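CRISPR-associated endonuclease Cas9 (Campylobacter jejuni subsp. jejuni serotype O:2, PDB 5X2H) uses a guide RNA to recognise invading DNA and cuts its two strands with separate RuvC-like and HNH nuclease domains, as part of bacterial CRISPR immunity. Local coordinates at residues L71-K75 / Y86-Q90; A79-K83 / F222-F228; A114-S120 / K216-F222; F124-I128 / L210-F214. All blocks are in the same frame, centred on the assembly; numbering follows the deposited sequence.

Interaction 1 of 4, residues L71-K75 / Y86-Q90; sequences LNHLK and YEDYQ. With nucleotides of chain B.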
# COMPACT_ATOMS: atom_id res chain seq x y z
N LEU A 71 3.26 -25.29 13.25
CA LEU A 71 4.23 -26.35 13.51
C LEU A 71 4.34 -26.64 15.00
O LEU A 71 4.49 -27.80 15.40
CB LEU A 71 5.59 -25.97 12.93
CG LEU A 71 5.67 -25.95 11.40
CD1 LEU A 71 7.04 -25.48 10.92
CD2 LEU A 71 5.36 -27.33 10.85
N ASN A 72 4.29 -25.60 15.84
CA ASN A 72 4.30 -25.82 17.29
C ASN A 72 3.10 -26.65 17.72
O ASN A 72 3.22 -27.52 18.59
CB ASN A 72 4.31 -24.48 18.02
CG ASN A 72 5.68 -23.82 18.04
OD1 ASN A 72 6.64 -24.36 17.49
ND2 ASN A 72 5.77 -22.66 18.68
N HIS A 73 1.93 -26.39 17.13
CA HIS A 73 0.74 -27.15 17.47
C HIS A 73 0.93 -28.63 17.15
O HIS A 73 0.56 -29.50 17.94
CB HIS A 73 -0.47 -26.58 16.74
CG HIS A 73 -1.79 -27.06 17.27
ND1 HIS A 73 -2.97 -26.41 17.00
CD2 HIS A 73 -2.10 -28.11 18.07
CE1 HIS A 73 -3.96 -27.04 17.60
NE2 HIS A 73 -3.46 -28.07 18.26
N LEU A 74 1.51 -28.93 15.99
CA LEU A 74 1.77 -30.33 15.64
C LEU A 74 2.81 -30.94 16.56
O LEU A 74 2.67 -32.10 16.97
CB LEU A 74 2.20 -30.43 14.18
CG LEU A 74 1.15 -29.96 13.18
CD1 LEU A 74 1.73 -29.92 11.79
CD2 LEU A 74 -0.06 -30.87 13.22
N LYS A 75 3.85 -30.18 16.90
CA LYS A 75 4.85 -30.68 17.84
C LYS A 75 4.23 -31.00 19.20
O LYS A 75 4.66 -31.95 19.86
CB LYS A 75 5.99 -29.66 17.99
CG LYS A 75 6.85 -29.52 16.74
CD LYS A 75 7.83 -28.35 16.85
CE LYS A 75 8.65 -28.20 15.57
NZ LYS A 75 9.54 -27.00 15.59
N TYR A 86 8.53 -32.35 23.81
CA TYR A 86 8.27 -31.18 22.97
C TYR A 86 9.52 -30.33 22.81
O TYR A 86 9.78 -29.81 21.72
CB TYR A 86 7.12 -30.36 23.57
CG TYR A 86 6.83 -29.07 22.85
CD1 TYR A 86 5.97 -29.04 21.75
CD2 TYR A 86 7.39 -27.87 23.27
CE1 TYR A 86 5.70 -27.85 21.09
CE2 TYR A 86 7.11 -26.68 22.62
CZ TYR A 86 6.27 -26.68 21.53
OH TYR A 86 5.99 -25.50 20.88
N GLU A 87 10.30 -30.18 23.88
CA GLU A 87 11.51 -29.37 23.82
C GLU A 87 12.55 -29.95 22.87
O GLU A 87 13.41 -29.20 22.39
CB GLU A 87 12.11 -29.23 25.22
N ASP A 88 12.48 -31.25 22.56
CA ASP A 88 13.42 -31.85 21.63
C ASP A 88 13.17 -31.45 20.18
O ASP A 88 13.99 -31.77 19.31
CB ASP A 88 13.38 -33.38 21.75
CG ASP A 88 14.03 -33.88 23.02
OD1 ASP A 88 14.65 -33.06 23.73
OD2 ASP A 88 13.90 -35.08 23.32
N TYR A 89 12.07 -30.75 19.90
CA TYR A 89 11.78 -30.26 18.56
C TYR A 89 11.92 -28.75 18.46
O TYR A 89 11.59 -28.17 17.42
CB TYR A 89 10.39 -30.71 18.12
CG TYR A 89 10.30 -32.21 17.95
CD1 TYR A 89 10.08 -33.04 19.04
CD2 TYR A 89 10.48 -32.80 16.70
CE1 TYR A 89 10.02 -34.42 18.89
CE2 TYR A 89 10.42 -34.17 16.54
CZ TYR A 89 10.19 -34.97 17.64
OH TYR A 89 10.13 -36.34 17.49
N GLN A 90 12.40 -28.10 19.51
CA GLN A 90 12.73 -26.68 19.49
C GLN A 90 14.24 -26.51 19.56
O GLN A 90 14.95 -27.34 20.13
CB GLN A 90 12.06 -25.94 20.66
CG GLN A 90 10.55 -26.13 20.73
CD GLN A 90 9.82 -25.52 19.54
OE1 GLN A 90 10.32 -24.60 18.89
NE2 GLN A 90 8.63 -26.04 19.25
P A B 63 2.41 -22.88 21.44
OP1 A B 63 3.12 -23.62 22.52
OP2 A B 63 3.18 -22.00 20.53
O5' A B 63 1.60 -23.92 20.54
C5' A B 63 0.83 -23.47 19.43
C4' A B 63 -0.60 -23.96 19.50
O4' A B 63 -0.60 -25.38 19.84
C3' A B 63 -1.48 -23.32 20.57
O3' A B 63 -2.11 -22.11 20.19
C2' A B 63 -2.50 -24.42 20.88
O2' A B 63 -3.54 -24.42 19.91
C1' A B 63 -1.67 -25.68 20.69
N9 A B 63 -1.13 -26.18 21.97
C8 A B 63 -0.43 -25.49 22.93
N7 A B 63 -0.08 -26.22 23.96
C5 A B 63 -0.59 -27.48 23.66
C6 A B 63 -0.55 -28.69 24.36
N6 A B 63 0.05 -28.83 25.54
N1 A B 63 -1.15 -29.76 23.79
C2 A B 63 -1.75 -29.60 22.60
N3 A B 63 -1.85 -28.51 21.85
C4 A B 63 -1.24 -27.47 22.44
P A B 46 11.57 -26.11 12.28
OP1 A B 46 10.39 -26.26 13.17
OP2 A B 46 11.38 -25.78 10.84
O5' A B 46 12.50 -24.99 12.92
C5' A B 46 12.90 -25.07 14.28
C4' A B 46 13.94 -24.03 14.60
O4' A B 46 15.18 -24.34 13.90
C3' A B 46 13.62 -22.62 14.16
O3' A B 46 12.74 -21.95 15.05
C2' A B 46 15.00 -21.98 14.07
O2' A B 46 15.48 -21.65 15.36
C1' A B 46 15.82 -23.14 13.52
N9 A B 46 15.90 -23.09 12.05
C8 A B 46 15.17 -23.79 11.12
N7 A B 46 15.48 -23.51 9.88
C5 A B 46 16.48 -22.56 9.99
C6 A B 46 17.24 -21.85 9.04
N6 A B 46 17.11 -21.99 7.72
N1 A B 46 18.16 -20.97 9.49
C2 A B 46 18.30 -20.82 10.81
N3 A B 46 17.65 -21.42 11.81
C4 A B 46 16.75 -22.29 11.32

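Interaction 2 of 4, residues A79-K83 / F222-F228; sequences ANEFK and FSFSKKF. With nucleotides of chain B.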
# COMPACT_ATOMS: atom_id res chain seq x y z
N ALA A 79 4.20 -34.77 20.55
CA ALA A 79 4.76 -35.05 21.87
C ALA A 79 3.72 -35.70 22.78
O ALA A 79 4.06 -36.57 23.59
CB ALA A 79 5.30 -33.77 22.50
N ASN A 80 2.46 -35.28 22.67
CA ASN A 80 1.42 -35.86 23.51
C ASN A 80 1.06 -37.27 23.07
O ASN A 80 0.91 -38.17 23.90
CB ASN A 80 0.18 -34.97 23.51
CG ASN A 80 0.43 -33.60 24.12
OD1 ASN A 80 1.38 -33.42 24.88
ND2 ASN A 80 -0.43 -32.65 23.81
N GLU A 81 0.92 -37.48 21.76
CA GLU A 81 0.47 -38.78 21.27
C GLU A 81 1.58 -39.82 21.35
O GLU A 81 1.33 -40.98 21.72
CB GLU A 81 -0.02 -38.65 19.83
CG GLU A 81 -0.55 -39.94 19.23
CD GLU A 81 -1.93 -40.31 19.74
OE1 GLU A 81 -2.52 -39.51 20.51
OE2 GLU A 81 -2.43 -41.39 19.37
N PHE A 82 2.81 -39.44 21.02
CA PHE A 82 3.92 -40.38 20.99
C PHE A 82 4.72 -40.41 22.29
O PHE A 82 5.67 -41.19 22.39
CB PHE A 82 4.86 -40.05 19.82
CG PHE A 82 4.23 -40.23 18.47
CD1 PHE A 82 3.05 -40.95 18.32
CD2 PHE A 82 4.82 -39.69 17.34
CE1 PHE A 82 2.47 -41.12 17.08
CE2 PHE A 82 4.24 -39.86 16.09
CZ PHE A 82 3.07 -40.57 15.96
N LYS A 83 4.34 -39.60 23.28
CA LYS A 83 5.06 -39.51 24.55
C LYS A 83 6.51 -39.09 24.34
O LYS A 83 7.42 -39.58 25.01
CB LYS A 83 4.97 -40.82 25.33
N PHE A 222 1.08 -49.53 13.48
CA PHE A 222 1.23 -48.30 14.25
C PHE A 222 -0.09 -47.96 14.92
O PHE A 222 -1.14 -47.93 14.27
CB PHE A 222 1.68 -47.16 13.34
CG PHE A 222 2.48 -46.09 14.06
CD1 PHE A 222 1.88 -45.28 15.01
CD2 PHE A 222 3.82 -45.90 13.76
CE1 PHE A 222 2.61 -44.31 15.66
CE2 PHE A 222 4.55 -44.92 14.41
CZ PHE A 222 3.95 -44.12 15.36
N SER A 223 -0.04 -47.72 16.23
CA SER A 223 -1.23 -47.47 17.03
C SER A 223 -1.30 -45.99 17.38
O SER A 223 -0.33 -45.41 17.89
CB SER A 223 -1.22 -48.32 18.30
OG SER A 223 0.04 -48.26 18.95
N PHE A 224 -2.46 -45.38 17.12
CA PHE A 224 -2.70 -43.99 17.45
C PHE A 224 -4.20 -43.76 17.53
O PHE A 224 -4.97 -44.39 16.81
CB PHE A 224 -2.06 -43.03 16.44
CG PHE A 224 -2.28 -43.44 15.00
CD1 PHE A 224 -3.47 -43.15 14.36
CD2 PHE A 224 -1.29 -44.11 14.31
CE1 PHE A 224 -3.67 -43.52 13.04
CE2 PHE A 224 -1.49 -44.49 12.99
CZ PHE A 224 -2.68 -44.20 12.36
N SER A 225 -4.60 -42.86 18.43
CA SER A 225 -6.01 -42.54 18.57
C SER A 225 -6.55 -41.92 17.28
O SER A 225 -5.84 -41.25 16.54
CB SER A 225 -6.22 -41.58 19.74
OG SER A 225 -5.44 -40.41 19.59
N LYS A 226 -7.84 -42.18 17.01
CA LYS A 226 -8.47 -41.60 15.84
C LYS A 226 -8.45 -40.08 15.89
O LYS A 226 -8.31 -39.42 14.86
CB LYS A 226 -9.91 -42.10 15.71
N LYS A 227 -8.57 -39.51 17.10
CA LYS A 227 -8.53 -38.06 17.25
C LYS A 227 -7.18 -37.49 16.84
O LYS A 227 -7.10 -36.33 16.42
CB LYS A 227 -8.86 -37.69 18.69
CG LYS A 227 -8.96 -36.20 18.96
CD LYS A 227 -9.03 -35.92 20.45
CE LYS A 227 -8.88 -34.44 20.75
NZ LYS A 227 -8.40 -34.19 22.13
N PHE A 228 -6.11 -38.29 16.94
CA PHE A 228 -4.78 -37.81 16.58
C PHE A 228 -4.70 -37.48 15.10
O PHE A 228 -4.29 -36.38 14.71
CB PHE A 228 -3.73 -38.84 16.98
CG PHE A 228 -2.34 -38.50 16.51
CD1 PHE A 228 -1.68 -37.39 17.01
CD2 PHE A 228 -1.68 -39.31 15.59
CE1 PHE A 228 -0.40 -37.08 16.59
CE2 PHE A 228 -0.40 -39.00 15.16
CZ PHE A 228 0.24 -37.89 15.67
P A B 63 2.41 -22.88 21.44
OP1 A B 63 3.12 -23.62 22.52
OP2 A B 63 3.18 -22.00 20.53
O5' A B 63 1.60 -23.92 20.54
C5' A B 63 0.83 -23.47 19.43
C4' A B 63 -0.60 -23.96 19.50
O4' A B 63 -0.60 -25.38 19.84
C3' A B 63 -1.48 -23.32 20.57
O3' A B 63 -2.11 -22.11 20.19
C2' A B 63 -2.50 -24.42 20.88
O2' A B 63 -3.54 -24.42 19.91
C1' A B 63 -1.67 -25.68 20.69
N9 A B 63 -1.13 -26.18 21.97
C8 A B 63 -0.43 -25.49 22.93
N7 A B 63 -0.08 -26.22 23.96
C5 A B 63 -0.59 -27.48 23.66
C6 A B 63 -0.55 -28.69 24.36
N6 A B 63 0.05 -28.83 25.54
N1 A B 63 -1.15 -29.76 23.79
C2 A B 63 -1.75 -29.60 22.60
N3 A B 63 -1.85 -28.51 21.85
C4 A B 63 -1.24 -27.47 22.44

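Interaction 3 of 4, residues A114-S120 / K216-F222; sequences ALNELLS and KQREFGF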
# COMPACT_ATOMS: atom_id res chain seq x y z
N ALA A 114 7.33 -45.39 4.54
CA ALA A 114 6.00 -45.40 5.14
C ALA A 114 4.98 -46.13 4.28
O ALA A 114 3.94 -46.55 4.79
CB ALA A 114 5.53 -43.97 5.40
N LEU A 115 5.25 -46.27 2.98
CA LEU A 115 4.36 -47.02 2.10
C LEU A 115 4.63 -48.52 2.13
O LEU A 115 3.89 -49.28 1.50
CB LEU A 115 4.50 -46.51 0.66
CG LEU A 115 4.52 -44.99 0.48
CD1 LEU A 115 4.78 -44.62 -0.97
CD2 LEU A 115 3.22 -44.36 0.97
N ASN A 116 5.67 -48.97 2.84
CA ASN A 116 6.07 -50.37 2.79
C ASN A 116 6.38 -51.01 4.13
O ASN A 116 6.27 -52.24 4.24
CB ASN A 116 7.30 -50.53 1.88
CG ASN A 116 7.11 -49.90 0.52
OD1 ASN A 116 6.49 -50.49 -0.37
ND2 ASN A 116 7.63 -48.70 0.34
N GLU A 117 6.74 -50.25 5.17
CA GLU A 117 7.10 -50.85 6.44
C GLU A 117 6.68 -49.93 7.57
O GLU A 117 6.34 -48.76 7.36
CB GLU A 117 8.60 -51.15 6.52
CG GLU A 117 9.44 -49.93 6.84
CD GLU A 117 10.90 -50.12 6.47
OE1 GLU A 117 11.17 -50.81 5.47
OE2 GLU A 117 11.77 -49.57 7.18
N LEU A 118 6.72 -50.46 8.79
CA LEU A 118 6.38 -49.68 9.97
C LEU A 118 7.46 -48.64 10.25
O LEU A 118 8.66 -48.93 10.19
CB LEU A 118 6.22 -50.60 11.19
CG LEU A 118 6.04 -49.93 12.55
CD1 LEU A 118 4.76 -49.10 12.59
CD2 LEU A 118 6.03 -50.97 13.66
N LEU A 119 7.03 -47.42 10.55
CA LEU A 119 7.94 -46.36 10.92
C LEU A 119 8.10 -46.29 12.43
O LEU A 119 7.17 -46.59 13.19
CB LEU A 119 7.45 -45.00 10.41
CG LEU A 119 7.48 -44.73 8.90
CD1 LEU A 119 7.09 -43.29 8.62
CD2 LEU A 119 8.86 -45.04 8.34
N SER A 120 9.29 -45.91 12.87
CA SER A 120 9.47 -45.48 14.25
C SER A 120 8.66 -44.22 14.50
O SER A 120 8.42 -43.42 13.59
CB SER A 120 10.95 -45.23 14.53
OG SER A 120 11.12 -44.34 15.63
N LYS A 216 -1.50 -46.51 5.80
CA LYS A 216 -0.51 -47.57 5.61
C LYS A 216 0.18 -47.92 6.93
O LYS A 216 0.41 -49.10 7.21
CB LYS A 216 0.52 -47.15 4.56
CG LYS A 216 -0.04 -47.14 3.14
CD LYS A 216 0.15 -48.48 2.45
CE LYS A 216 -0.92 -48.70 1.38
NZ LYS A 216 -0.57 -49.81 0.44
N GLN A 217 0.51 -46.91 7.74
CA GLN A 217 1.06 -47.19 9.06
C GLN A 217 0.05 -47.91 9.94
O GLN A 217 0.43 -48.70 10.81
CB GLN A 217 1.52 -45.89 9.73
CG GLN A 217 2.75 -45.27 9.10
CD GLN A 217 3.93 -46.22 9.09
OE1 GLN A 217 4.54 -46.48 10.13
NE2 GLN A 217 4.26 -46.75 7.91
N ARG A 218 -1.24 -47.65 9.72
CA ARG A 218 -2.28 -48.38 10.43
C ARG A 218 -2.23 -49.86 10.08
O ARG A 218 -2.35 -50.72 10.96
CB ARG A 218 -3.64 -47.77 10.10
CG ARG A 218 -4.77 -48.13 11.04
CD ARG A 218 -5.94 -47.21 10.77
NE ARG A 218 -5.55 -45.81 10.92
CZ ARG A 218 -6.08 -44.80 10.23
NH1 ARG A 218 -7.03 -45.03 9.33
NH2 ARG A 218 -5.66 -43.57 10.43
N GLU A 219 -2.05 -50.17 8.79
CA GLU A 219 -1.98 -51.57 8.37
C GLU A 219 -0.72 -52.25 8.90
O GLU A 219 -0.72 -53.47 9.11
CB GLU A 219 -2.02 -51.65 6.85
CG GLU A 219 -3.25 -51.01 6.22
CD GLU A 219 -3.13 -50.86 4.71
OE1 GLU A 219 -2.08 -51.25 4.16
OE2 GLU A 219 -4.09 -50.36 4.09
N PHE A 220 0.35 -51.49 9.13
CA PHE A 220 1.61 -52.05 9.58
C PHE A 220 1.70 -52.18 11.09
O PHE A 220 2.71 -52.69 11.60
CB PHE A 220 2.78 -51.19 9.06
CG PHE A 220 2.91 -51.19 7.57
CD1 PHE A 220 2.60 -52.33 6.84
CD2 PHE A 220 3.31 -50.06 6.89
CE1 PHE A 220 2.72 -52.34 5.46
CE2 PHE A 220 3.43 -50.06 5.51
CZ PHE A 220 3.13 -51.20 4.80
N GLY A 221 0.68 -51.75 11.83
CA GLY A 221 0.64 -51.93 13.27
C GLY A 221 0.89 -50.69 14.10
O GLY A 221 0.91 -50.80 15.33
N PHE A 222 1.08 -49.53 13.48
CA PHE A 222 1.23 -48.30 14.25
C PHE A 222 -0.09 -47.96 14.92
O PHE A 222 -1.14 -47.93 14.27
CB PHE A 222 1.68 -47.16 13.34
CG PHE A 222 2.48 -46.09 14.06
CD1 PHE A 222 1.88 -45.28 15.01
CD2 PHE A 222 3.82 -45.90 13.76
CE1 PHE A 222 2.61 -44.31 15.66
CE2 PHE A 222 4.55 -44.92 14.41
CZ PHE A 222 3.95 -44.12 15.36

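Interaction 4 of 4, residues F124-I128 / L210-F214; sequences FARVI and LKLIF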
# COMPACT_ATOMS: atom_id res chain seq x y z
N PHE A 124 7.99 -41.14 12.12
CA PHE A 124 6.69 -40.59 11.78
C PHE A 124 6.57 -39.14 12.22
O PHE A 124 5.90 -38.34 11.55
CB PHE A 124 5.58 -41.43 12.43
CG PHE A 124 4.23 -41.26 11.79
CD1 PHE A 124 4.10 -40.68 10.54
CD2 PHE A 124 3.08 -41.67 12.45
CE1 PHE A 124 2.86 -40.51 9.96
CE2 PHE A 124 1.84 -41.51 11.87
CZ PHE A 124 1.72 -40.93 10.63
N ALA A 125 7.23 -38.78 13.32
CA ALA A 125 7.19 -37.40 13.80
C ALA A 125 7.82 -36.45 12.79
O ALA A 125 7.26 -35.39 12.48
CB ALA A 125 7.90 -37.29 15.15
N ARG A 126 8.99 -36.82 12.26
CA ARG A 126 9.66 -35.95 11.30
C ARG A 126 8.94 -35.94 9.95
O ARG A 126 8.99 -34.94 9.24
CB ARG A 126 11.12 -36.39 11.13
CG ARG A 126 11.98 -36.05 12.34
CD ARG A 126 13.41 -36.57 12.22
NE ARG A 126 13.93 -36.41 10.87
CZ ARG A 126 14.43 -37.40 10.14
NH1 ARG A 126 14.50 -38.63 10.64
NH2 ARG A 126 14.88 -37.16 8.92
N VAL A 127 8.26 -37.03 9.60
CA VAL A 127 7.49 -37.06 8.36
C VAL A 127 6.35 -36.05 8.43
O VAL A 127 6.15 -35.26 7.50
CB VAL A 127 6.97 -38.48 8.08
CG1 VAL A 127 5.86 -38.45 7.04
CG2 VAL A 127 8.10 -39.38 7.62
N ILE A 128 5.59 -36.07 9.52
CA ILE A 128 4.47 -35.15 9.68
C ILE A 128 4.95 -33.71 9.61
O ILE A 128 4.36 -32.87 8.92
CB ILE A 128 3.72 -35.43 11.00
CG1 ILE A 128 3.05 -36.80 10.95
CG2 ILE A 128 2.71 -34.33 11.29
CD1 ILE A 128 2.42 -37.21 12.27
N LEU A 210 -0.28 -37.66 3.30
CA LEU A 210 -0.36 -37.82 4.75
C LEU A 210 -1.55 -38.69 5.15
O LEU A 210 -1.47 -39.44 6.14
CB LEU A 210 -0.44 -36.46 5.42
CG LEU A 210 -0.22 -36.44 6.94
CD1 LEU A 210 1.01 -37.24 7.31
CD2 LEU A 210 -0.10 -35.01 7.44
N LYS A 211 -2.66 -38.63 4.40
CA LYS A 211 -3.76 -39.55 4.65
C LYS A 211 -3.35 -40.99 4.32
O LYS A 211 -3.70 -41.92 5.06
CB LYS A 211 -4.99 -39.15 3.84
CG LYS A 211 -5.66 -37.87 4.30
CD LYS A 211 -6.91 -37.58 3.48
CE LYS A 211 -7.61 -36.32 3.96
NZ LYS A 211 -8.79 -35.98 3.12
N LEU A 212 -2.62 -41.17 3.22
CA LEU A 212 -2.18 -42.51 2.84
C LEU A 212 -1.16 -43.06 3.83
O LEU A 212 -1.19 -44.25 4.16
CB LEU A 212 -1.60 -42.48 1.43
CG LEU A 212 -0.99 -43.79 0.91
CD1 LEU A 212 -2.06 -44.86 0.75
CD2 LEU A 212 -0.26 -43.55 -0.40
N ILE A 213 -0.26 -42.21 4.31
CA ILE A 213 0.76 -42.66 5.25
C ILE A 213 0.12 -43.13 6.56
O ILE A 213 0.51 -44.15 7.12
CB ILE A 213 1.80 -41.55 5.50
CG1 ILE A 213 2.65 -41.33 4.24
CG2 ILE A 213 2.68 -41.89 6.69
CD1 ILE A 213 3.64 -40.19 4.36
N PHE A 214 -0.88 -42.38 7.05
CA PHE A 214 -1.60 -42.81 8.24
C PHE A 214 -2.25 -44.17 8.03
O PHE A 214 -2.13 -45.07 8.87
CB PHE A 214 -2.65 -41.77 8.63
CG PHE A 214 -2.18 -40.79 9.67
CD1 PHE A 214 -2.13 -41.15 11.00
CD2 PHE A 214 -1.79 -39.51 9.32
CE1 PHE A 214 -1.70 -40.26 11.97
CE2 PHE A 214 -1.36 -38.61 10.28
CZ PHE A 214 -1.32 -38.99 11.61

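Interaction 1 of 4, residues L71-K75 / Y86-Q90
Lys75 lies against the turn 86-90 along most of its length and ends between protein and RNA. CB meets the Tyr86 ring obliquely, 3.6 Å from its CE1; beyond CG the extended chain carries CD past CB of Tyr89 at 3.7 Å. The ammonium NZ then donates to the backbone O of Tyr89 at 3.0 Å and to OP1 of A46 of chain B at 2.7 Å. One turn earlier on the same helix, Asn72 splits its amide in a similar way. Its OD1 accepts from Gln90 NE2 at 3.1 Å, the donor sitting well above the carbonyl plane and the two amides nearly perpendicular, while ND2 gives a fairly straight bond (160°) to OP2 of A63 of chain B at 3.3 Å. Gln90 reaches OD1 because its chain folds at chi2 (-65°), which also brings NE2 close to CD of Lys75. The Tyr86 ring touches both helix residues: the backbone O of Asn72 lies in the ring plane at its edge, and OH approaches CG of Asn72 at 3.3 Å. At the next residue, on a side turned away from 86-90, the sugar of A63 of chain B covers one face of the His73 ring. Further out, His76 stacks on Tyr86, and Leu129 of helix 121-133 touches both Lys75 and Tyr89. The turn thus positions two helix side chains that each join a protein oxygen or amide to a phosphate of chain B; the nearby phosphate would probably favour the charged form of Lys75.

Interaction 2 of 4, residues A79-K83 / F222-F228
Phe82, Phe222 and Phe228 form an aromatic cluster where the last turn of helix 51-82 meets the connection into helix 226-236, and Glu81 beside it holds the start of the second helix. The polar bonds converge on one carboxylate oxygen. Glu81 OE2 accepts from the backbone N of Ser225 at 2.8 Å, nearly along the C-O axis, and from Ser225 OG at 3.2 Å on its syn side, somewhat out of the carboxylate plane. Ser225 is the N-cap residue of helix 226-236, so both donors belong to the helix start, and the helix N-terminus would probably favour the negative charge of Glu81. The same side chain makes a CH-pi contact: the bend at chi2 (76°) lays the carboxylate almost parallel to the Phe228 ring, 6° apart, with CG 3.6 Å from the ring centroid and over its face. Aromatic packing does the rest. The Phe82 ring meets Phe222 and Phe228 obliquely, with both centroid separations 5.3 Å; its CE1 comes to the edge of Phe222, and its CZ lies near CE2 of Phe228. Helix 121-133 adds Phe124, which meets Phe222 edge-to-face and also touches Phe82, while Ile128 packs on Phe228. Contact with RNA is made by the neighbouring Asn80, on another side of the same helix turn: its ND2 donates to the base atom N1 of A63 of chain B at 3.0 Å, through a bent bond of 136°.

Interaction 3 of 4, residues A114-S120 / K216-F222
The irregular segment 114-120 runs past the C-terminal turn of helix 203-219, its CA atoms coming nearest at Leu115 and Lys216 (6.0 Å) and at Leu118 and Phe220 (5.3 Å). The Gln217 side chain, bent at chi2 (-57°), turns its amide to this backbone and is gripped by three hydrogen bonds. NE2 donates to Glu117 O at 2.9 Å in a nearly straight bond and to Ala114 O at 3.1 Å in a more bent one; both acceptors lie in the amide plane. OE1 takes the N-H of Leu119 at 2.7 Å, so both ends of the amide are used and its rotation is fixed. The Phe220 ring lies against the loop backbone, with Glu117 CA over one face and Ala114 O at its edge, while CZ approaches C of Asn116 at 3.3 Å. Beyond it, Leu118 CD1 packs on Phe222 CD2 at 3.5 Å, and the edge of Phe222 faces Leu119 O. Ser120 caps the next helix, its OG bonding to the N of Gln122. At the C-terminus of helix 203-219, Gly221 has positive phi, Phe222 N bonds back to Gln217 O and Gly221 N, weakly, to Arg218 O: a Schellman motif ending the helix.

Interaction 4 of 4, residues F124-I128 / L210-F214
Phe124 of helix 121-133 faces Ile213 and Phe214 of helix 203-219 in an antiparallel helix pair: the short segments run at 165° to one another, with axes 11.8 Å apart. From CB, with CG anti to the backbone N (chi1 -160°), the Phe124 side chain swings across the interface. CE1 meets CG2 of Ile213 at 3.6 Å as the two side chains slide past each other, CE2 comes to CE1 of Phe214, and CZ at the tip stands over the centre of the Phe214 ring. The edge of Phe124 thus points at the face of Phe214, with planes at 66° and centroids 4.9 Å apart. CD1 of Ile128, from the next turn of the same helix, covers one face of Phe124 and also touches Phe214 CZ. Farther along, Val127 and Ile213 reach toward each other tip to tip, and Ile128 crosses Leu210. No hydrogen bond joins the segments, and every touching residue is buried. Around the pair, Phe224 meets Phe214 edge-to-face, Leu233 of helix 226-236 lies on Leu210, and Leu110 of helix 107-113 on Val127. At the far end of the contact, Ile128 CG1 lies 4.2 Å from Leu210 CD1.

How the interactions relate
Interaction 4 is the buried, wholly apolar centre, pairing helix 121-133 with helix 203-219; the other three are partly buried and mix hydrogen bonds with packing. Interactions 1 and 2 both use helix 51-82, and side chains of that helix reach chain B RNA in each: phosphates in interaction 1, a base in interaction 2. Interactions 3 and 4 share helix 203-219, but interaction 3 works at its C-terminal end, its nearest atom about 13 Å from the bound nucleic acid. Phe222 belongs to both interactions 2 and 3 and touches Phe124 of interaction 4, so aromatic packing runs through these three. Interaction 1 joins through Tyr89 on Ala125 of interaction 4 and Tyr86 on Ala79 of interaction 2.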